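Local structure of periplasmic oligopeptide-binding protein (Burkholderia pseudomallei, 3ZS6) at residues A13-L18 / N29-D34; A21-W26 / A150-T155. The protein probably binds oligopeptides in the bacterial periplasm and hands them to an ABC transporter for uptake into the cell. All coordinates share one frame; numbering follows the deposited sequence.

Contact 1: A13-L18 / N29-D34; sequences AEVESL and NTIGLD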
ATOM      1  N   ALA A  13      -4.907  -6.926  10.365  1.00 14.11           N
ATOM      2  CA  ALA A  13      -5.765  -7.990   9.844  1.00 11.23           C
ATOM      3  C   ALA A  13      -4.936  -9.211   9.444  1.00 12.75           C
ATOM      4  O   ALA A  13      -3.706  -9.129   9.368  1.00 13.43           O
ATOM      5  CB  ALA A  13      -6.565  -7.483   8.646  1.00 14.21           C
ATOM      6  N   GLU A  14      -5.605 -10.339   9.206  1.00  8.70           N
ATOM      7  CA  GLU A  14      -4.942 -11.534   8.677  1.00 12.77           C
ATOM      8  C   GLU A  14      -4.383 -11.231   7.292  1.00 14.48           C
ATOM      9  O   GLU A  14      -5.080 -10.655   6.447  1.00 14.30           O
ATOM     10  CB  GLU A  14      -5.927 -12.704   8.596  1.00 15.31           C
ATOM     11  CG  GLU A  14      -5.406 -13.938   7.835  1.00 11.98           C
ATOM     12  CD  GLU A  14      -4.263 -14.649   8.555  1.00 17.41           C
ATOM     13  OE1 GLU A  14      -3.999 -14.341   9.742  1.00 17.01           O
ATOM     14  OE2 GLU A  14      -3.623 -15.514   7.925  1.00 18.71           O
ATOM     15  N   VAL A  15      -3.129 -11.615   7.064  1.00 17.37           N
ATOM     16  CA  VAL A  15      -2.451 -11.354   5.788  1.00 10.26           C
ATOM     17  C   VAL A  15      -3.133 -12.118   4.655  1.00 16.87           C
ATOM     18  O   VAL A  15      -3.571 -13.254   4.854  1.00 15.41           O
ATOM     19  CB  VAL A  15      -0.949 -11.754   5.862  1.00 15.82           C
ATOM     20  CG1 VAL A  15      -0.784 -13.292   5.900  1.00 14.43           C
ATOM     21  CG2 VAL A  15      -0.168 -11.141   4.705  1.00 12.98           C
ATOM     22  N   GLU A  16      -3.217 -11.507   3.470  1.00 12.74           N
ATOM     23  CA  GLU A  16      -3.947 -12.112   2.354  1.00 18.51           C
ATOM     24  C   GLU A  16      -3.173 -13.272   1.720  1.00 19.59           C
ATOM     25  O   GLU A  16      -3.763 -14.209   1.191  1.00 14.05           O
ATOM     26  CB  GLU A  16      -4.316 -11.066   1.286  1.00 16.79           C
ATOM     27  CG  GLU A  16      -3.120 -10.452   0.538  1.00 14.76           C
ATOM     28  CD  GLU A  16      -2.436  -9.330   1.310  1.00 16.12           C
ATOM     29  OE1 GLU A  16      -2.841  -9.059   2.462  1.00 14.55           O
ATOM     30  OE2 GLU A  16      -1.499  -8.708   0.758  1.00 15.78           O
ATOM     31  N   SER A  17      -1.849 -13.205   1.779  1.00 10.53           N
ATOM     32  CA  SER A  17      -1.018 -14.215   1.141  1.00 13.89           C
ATOM     33  C   SER A  17       0.421 -13.989   1.562  1.00 10.53           C
ATOM     34  O   SER A  17       0.777 -12.889   1.978  1.00 13.54           O
ATOM     35  CB  SER A  17      -1.142 -14.101  -0.384  1.00 16.84           C
ATOM     36  OG  SER A  17      -0.265 -14.978  -1.072  1.00 18.88           O
ATOM     37  N   LEU A  18       1.241 -15.032   1.472  1.00 13.20           N
ATOM     38  CA  LEU A  18       2.677 -14.885   1.663  1.00 12.72           C
ATOM     39  C   LEU A  18       3.422 -15.235   0.380  1.00 16.98           C
ATOM     40  O   LEU A  18       4.649 -15.344   0.373  1.00 15.17           O
ATOM     41  CB  LEU A  18       3.169 -15.748   2.823  1.00 19.50           C
ATOM     42  CG  LEU A  18       2.704 -15.305   4.217  1.00 26.09           C
ATOM     43  CD1 LEU A  18       3.267 -16.228   5.287  1.00 23.05           C
ATOM     44  CD2 LEU A  18       3.110 -13.864   4.491  1.00 24.84           C
ATOM     45  N   ASN A  29       3.175  -6.886   2.643  1.00  8.43           N
ATOM     46  CA  ASN A  29       4.529  -6.398   2.385  1.00 13.70           C
ATOM     47  C   ASN A  29       5.419  -6.408   3.629  1.00 11.07           C
ATOM     48  O   ASN A  29       6.579  -6.791   3.550  1.00 11.37           O
ATOM     49  CB  ASN A  29       4.503  -4.999   1.763  1.00  7.30           C
ATOM     50  CG  ASN A  29       4.213  -5.035   0.283  1.00 11.03           C
ATOM     51  OD1 ASN A  29       5.133  -5.053  -0.546  1.00 13.32           O
ATOM     52  ND2 ASN A  29       2.927  -5.030  -0.066  1.00  6.44           N
ATOM     53  N   THR A  30       4.876  -5.986   4.769  1.00  7.41           N
ATOM     54  CA  THR A  30       5.660  -5.957   6.012  1.00 10.47           C
ATOM     55  C   THR A  30       6.097  -7.365   6.414  1.00 13.36           C
ATOM     56  O   THR A  30       7.281  -7.616   6.657  1.00 12.48           O
ATOM     57  CB  THR A  30       4.877  -5.330   7.177  1.00 16.84           C
ATOM     58  OG1 THR A  30       4.492  -3.987   6.839  1.00 18.17           O
ATOM     59  CG2 THR A  30       5.739  -5.312   8.436  1.00 18.93           C
ATOM     60  N   ILE A  31       5.143  -8.287   6.482  1.00 11.59           N
ATOM     61  CA  ILE A  31       5.472  -9.685   6.758  1.00 10.93           C
ATOM     62  C   ILE A  31       6.353 -10.320   5.665  1.00 11.81           C
ATOM     63  O   ILE A  31       7.377 -10.921   5.967  1.00 10.00           O
ATOM     64  CB  ILE A  31       4.212 -10.527   6.974  1.00 11.92           C
ATOM     65  CG1 ILE A  31       3.472 -10.034   8.219  1.00  9.21           C
ATOM     66  CG2 ILE A  31       4.571 -12.011   7.135  1.00 10.30           C
ATOM     67  CD1 ILE A  31       2.140 -10.729   8.463  1.00 10.96           C
ATOM     68  N   GLY A  32       5.963 -10.172   4.402  1.00 10.51           N
ATOM     69  CA  GLY A  32       6.690 -10.793   3.302  1.00 10.25           C
ATOM     70  C   GLY A  32       8.137 -10.341   3.140  1.00 14.45           C
ATOM     71  O   GLY A  32       8.999 -11.116   2.684  1.00 10.47           O
ATOM     72  N   LEU A  33       8.418  -9.091   3.505  1.00 12.50           N
ATOM     73  CA  LEU A  33       9.771  -8.554   3.339  1.00 10.36           C
ATOM     74  C   LEU A  33      10.713  -8.965   4.473  1.00  9.15           C
ATOM     75  O   LEU A  33      11.929  -8.826   4.360  1.00  9.59           O
ATOM     76  CB  LEU A  33       9.749  -7.036   3.154  1.00 10.77           C
ATOM     77  CG  LEU A  33       9.178  -6.543   1.818  1.00 13.47           C
ATOM     78  CD1 LEU A  33       8.983  -5.034   1.843  1.00 11.88           C
ATOM     79  CD2 LEU A  33      10.064  -6.949   0.622  1.00 12.28           C
ATOM     80  N   ASP A  34      10.153  -9.470   5.568  1.00  8.36           N
ATOM     81  CA  ASP A  34      10.958 -10.165   6.570  1.00  8.14           C
ATOM     82  C   ASP A  34      11.346 -11.563   6.041  1.00 13.34           C
ATOM     83  O   ASP A  34      12.407 -12.083   6.378  1.00 13.83           O
ATOM     84  CB  ASP A  34      10.187 -10.318   7.891  1.00 11.84           C
ATOM     85  CG  ASP A  34      10.169  -9.045   8.732  1.00 13.62           C
ATOM     86  OD1 ASP A  34      10.844  -8.042   8.388  1.00 11.12           O
ATOM     87  OD2 ASP A  34       9.478  -9.063   9.768  1.00 15.86           O
TER

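Contact 2: A21-W26 / A150-T155; sequences AHIESW and AMAPLT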
ATOM      1  N   ALA A  21       3.679 -13.052  -5.418  1.00 11.93           N
ATOM      2  CA  ALA A  21       2.830 -12.732  -6.562  1.00 11.24           C
ATOM      3  C   ALA A  21       1.403 -12.337  -6.175  1.00 18.22           C
ATOM      4  O   ALA A  21       0.666 -11.774  -6.988  1.00 21.67           O
ATOM      5  CB  ALA A  21       2.801 -13.893  -7.552  1.00 11.21           C
ATOM      6  N   HIS A  22       1.007 -12.637  -4.944  1.00 15.81           N
ATOM      7  CA  HIS A  22      -0.354 -12.334  -4.517  1.00 16.71           C
ATOM      8  C   HIS A  22      -0.418 -11.363  -3.336  1.00 15.65           C
ATOM      9  O   HIS A  22      -1.485 -11.129  -2.768  1.00 12.82           O
ATOM     10  CB  HIS A  22      -1.106 -13.633  -4.230  1.00 14.36           C
ATOM     11  CG  HIS A  22      -1.193 -14.534  -5.422  1.00 16.28           C
ATOM     12  ND1 HIS A  22      -1.947 -14.222  -6.532  1.00 17.41           N
ATOM     13  CD2 HIS A  22      -0.588 -15.714  -5.697  1.00 20.71           C
ATOM     14  CE1 HIS A  22      -1.823 -15.183  -7.431  1.00 22.11           C
ATOM     15  NE2 HIS A  22      -1.002 -16.099  -6.951  1.00 18.14           N
ATOM     16  N   ILE A  23       0.729 -10.794  -2.978  1.00 13.33           N
ATOM     17  CA  ILE A  23       0.791  -9.818  -1.891  1.00 12.48           C
ATOM     18  C   ILE A  23       0.315  -8.439  -2.372  1.00 10.16           C
ATOM     19  O   ILE A  23       0.805  -7.917  -3.374  1.00 10.63           O
ATOM     20  CB  ILE A  23       2.222  -9.729  -1.307  1.00 11.87           C
ATOM     21  CG1 ILE A  23       2.536 -11.010  -0.525  1.00 14.18           C
ATOM     22  CG2 ILE A  23       2.372  -8.470  -0.421  1.00  9.63           C
ATOM     23  CD1 ILE A  23       3.963 -11.087   0.053  1.00 13.27           C
ATOM     24  N   GLU A  24      -0.651  -7.861  -1.667  1.00  9.48           N
ATOM     25  CA  GLU A  24      -1.239  -6.588  -2.079  1.00 10.85           C
ATOM     26  C   GLU A  24      -1.189  -5.519  -0.995  1.00 12.88           C
ATOM     27  O   GLU A  24      -1.275  -4.326  -1.297  1.00 12.28           O
ATOM     28  CB  GLU A  24      -2.728  -6.755  -2.413  1.00 11.34           C
ATOM     29  CG  GLU A  24      -3.077  -7.627  -3.579  1.00 19.78           C
ATOM     30  CD  GLU A  24      -4.576  -7.639  -3.810  1.00 18.79           C
ATOM     31  OE1 GLU A  24      -5.137  -6.571  -4.152  1.00 15.69           O
ATOM     32  OE2 GLU A  24      -5.188  -8.713  -3.642  1.00 16.06           O
ATOM     33  N   SER A  25      -1.134  -5.942   0.265  1.00 10.89           N
ATOM     34  CA  SER A  25      -1.405  -5.020   1.377  1.00  8.41           C
ATOM     35  C   SER A  25      -0.169  -4.576   2.147  1.00  9.69           C
ATOM     36  O   SER A  25       0.909  -5.171   2.028  1.00 10.55           O
ATOM     37  CB  SER A  25      -2.381  -5.666   2.368  1.00  9.22           C
ATOM     38  OG  SER A  25      -1.720  -6.667   3.128  1.00 15.41           O
ATOM     39  N   TRP A  26      -0.353  -3.541   2.965  1.00  8.28           N
ATOM     40  CA  TRP A  26       0.661  -3.112   3.915  1.00  7.89           C
ATOM     41  C   TRP A  26       1.107  -4.314   4.759  1.00 11.77           C
ATOM     42  O   TRP A  26       2.301  -4.528   4.975  1.00  8.27           O
ATOM     43  CB  TRP A  26       0.114  -2.009   4.837  1.00  8.15           C
ATOM     44  CG  TRP A  26       1.122  -1.552   5.875  1.00 12.27           C
ATOM     45  CD1 TRP A  26       2.053  -0.564   5.729  1.00 14.85           C
ATOM     46  CD2 TRP A  26       1.302  -2.077   7.205  1.00 14.95           C
ATOM     47  NE1 TRP A  26       2.797  -0.436   6.882  1.00 18.72           N
ATOM     48  CE2 TRP A  26       2.356  -1.350   7.802  1.00 17.36           C
ATOM     49  CE3 TRP A  26       0.675  -3.086   7.946  1.00 12.00           C
ATOM     50  CZ2 TRP A  26       2.803  -1.605   9.104  1.00 16.12           C
ATOM     51  CZ3 TRP A  26       1.116  -3.334   9.241  1.00 18.53           C
ATOM     52  CH2 TRP A  26       2.170  -2.590   9.809  1.00 12.89           C
ATOM     53  N   ALA A 150      12.376  -2.983  -4.209  1.00 14.72           N
ATOM     54  CA  ALA A 150      12.406  -3.246  -2.771  1.00 13.87           C
ATOM     55  C   ALA A 150      11.059  -3.734  -2.213  1.00 15.33           C
ATOM     56  O   ALA A 150      10.967  -4.106  -1.044  1.00 13.22           O
ATOM     57  CB  ALA A 150      12.893  -2.007  -2.001  1.00 11.83           C
ATOM     58  N   MET A 151      10.014  -3.746  -3.037  1.00 11.65           N
ATOM     59  CA  MET A 151       8.679  -4.168  -2.601  0.67 10.80           C
ATOM     60  C   MET A 151       8.472  -5.682  -2.734  1.00 11.14           C
ATOM     61  O   MET A 151       9.120  -6.333  -3.550  1.00 16.06           O
ATOM     62  CB  MET A 151       7.602  -3.419  -3.398  0.67  9.50           C
ATOM     63  CG  MET A 151       7.459  -1.936  -3.034  0.67 12.39           C
ATOM     64  SD  MET A 151       7.055  -1.655  -1.282  0.67 19.78           S
ATOM     65  CE  MET A 151       8.667  -1.356  -0.585  0.67  6.61           C
ATOM     66  N   ALA A 152       7.528  -6.221  -1.970  1.00  9.41           N
ATOM     67  CA  ALA A 152       7.338  -7.669  -1.909  1.00 14.22           C
ATOM     68  C   ALA A 152       7.041  -8.369  -3.237  1.00 12.42           C
ATOM     69  O   ALA A 152       7.568  -9.450  -3.492  1.00 14.06           O
ATOM     70  CB  ALA A 152       6.300  -8.036  -0.845  1.00 12.82           C
ATOM     71  N   PRO A 153       6.205  -7.763  -4.093  1.00 10.14           N
ATOM     72  CA  PRO A 153       5.875  -8.532  -5.295  1.00 12.02           C
ATOM     73  C   PRO A 153       7.052  -8.683  -6.267  1.00 14.28           C
ATOM     74  O   PRO A 153       6.959  -9.519  -7.164  1.00 11.90           O
ATOM     75  CB  PRO A 153       4.735  -7.727  -5.936  1.00 10.43           C
ATOM     76  CG  PRO A 153       4.163  -6.899  -4.793  1.00 15.07           C
ATOM     77  CD  PRO A 153       5.385  -6.545  -3.974  1.00 12.29           C
ATOM     78  N   LEU A 154       8.127  -7.913  -6.103  1.00 13.76           N
ATOM     79  CA  LEU A 154       9.294  -8.094  -6.976  1.00 13.52           C
ATOM     80  C   LEU A 154      10.414  -8.935  -6.345  1.00 14.20           C
ATOM     81  O   LEU A 154      11.480  -9.112  -6.947  1.00 14.40           O
ATOM     82  CB  LEU A 154       9.823  -6.752  -7.516  1.00 10.26           C
ATOM     83  CG  LEU A 154       8.822  -5.979  -8.403  1.00 13.41           C
ATOM     84  CD1 LEU A 154       9.394  -4.640  -8.874  1.00  8.81           C
ATOM     85  CD2 LEU A 154       8.386  -6.811  -9.608  1.00 12.76           C
ATOM     86  N   THR A 155      10.172  -9.467  -5.148  1.00 11.11           N
ATOM     87  CA  THR A 155      11.111 -10.429  -4.569  1.00 14.98           C
ATOM     88  C   THR A 155      11.168 -11.724  -5.390  1.00 16.24           C
ATOM     89  O   THR A 155      10.227 -12.052  -6.124  1.00 13.89           O
ATOM     90  CB  THR A 155      10.790 -10.767  -3.100  1.00 17.04           C
ATOM     91  OG1 THR A 155       9.470 -11.321  -3.000  1.00 10.61           O
ATOM     92  CG2 THR A 155      10.893  -9.514  -2.229  1.00 15.14           C
TER

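Contact 1: A13-L18 / N29-D34
Neither Val15 and Leu18 nor their partner Ile31 carries a flat group, so no ring face or edge is used between the loop 13-18 and the helix segment 29-34. The aromatic groups sit just outside: Trp186 of strand 181-187 touches both Val15 and Leu18, and Tyr213 of strand 210-215 touches Ile31. The contact itself is branched aliphatic packing around one isoleucine, which offers two ends to two partners. Its long branch reaches out to Val15, where Ile31 CD1 stops 4.2 Å from Val15 CB, coming in on the methine side, with the two methyls a little farther off. Val15 holds CG1 between its backbone N and carbonyl carbon (chi1 71°). The short branch does the closer work: Ile31 CG2 meets Leu18 CD2 at 3.5 Å, with the two side chains running at a slant to one another. In Leu18 it is CD1 that runs on anti to CA (chi2 -179°); CD2, the methyl that branches off, is the one turned to the helix. Backbones come together near here as well, Leu18 CA and Gly32 CA being 6.0 Å apart. All three touching residues are buried, and no hydrogen bond or charge pair joins the segments. The hold therefore rests on shape and exclusion of water, with no directional bond between the two segments; polar fixing comes alongside, where Glu16 bonds Ser25, the N-cap of the helix.

Contact 2: A21-W26 / A150-T155
Ile23 turns its side chain toward Ala152 and presents both of its branches to a single methyl: Ala152 CB lies 3.9 Å from Ile23 CD1 and 4.0 Å from Ile23 CG2. The alanine CB points toward the isoleucine, but at a steep angle, and sits against the flank between CG2 and CD1. That flank is formed because CG2 stands opposite the backbone N while CG1 swings beside it (chi1 -71°). Pro153 comes in differently, bringing a ring corner to the main chain, with Pro153 CG 3.8 Å from Ile23 O. Behind this surface the turn is tied to itself. Ala152 O accepts Thr155 OG1 at 2.7 Å, lying in the carbonyl plane with a C=O...O angle of 150°, and also Thr155 N at 3.1 Å. Two bonds on one buried oxygen help keep the short 3-10 segment 152-154 in shape. Farther along the 21-26 segment, Ser25 N-caps helix 26-35 through its hydroxyl, and the backbones of Glu24 and Trp26 bond to the bound peptide. Such main-chain pairing with the ligand is characteristic of the peptide site in OppA-type solute-binding proteins, here with the 150-155 segment packed against Ile23, next to the peptide-contacting residues.

From strand 6-11 the chain runs through 13-18 and 21-26 into helix 26-35, and contact 1 closes this short loop by bringing 29-34 back onto 13-18. Contact 2 is a far longer closure, joining 21-26 to the turn between helices 145-148 and 159-165. Because 21-26 lies inside the first loop and 150-155 beyond it, the two cross rather than nest. Glu16 stitches them: Glu16 OE2 is 2.7 Å from Glu24 N, and Glu16 OE1 probably bonds Ser25 OG. Asn29 bridges them too, through Ser25 O and Ala152 N. Together they gather loop, helix and turn beside the bound peptide.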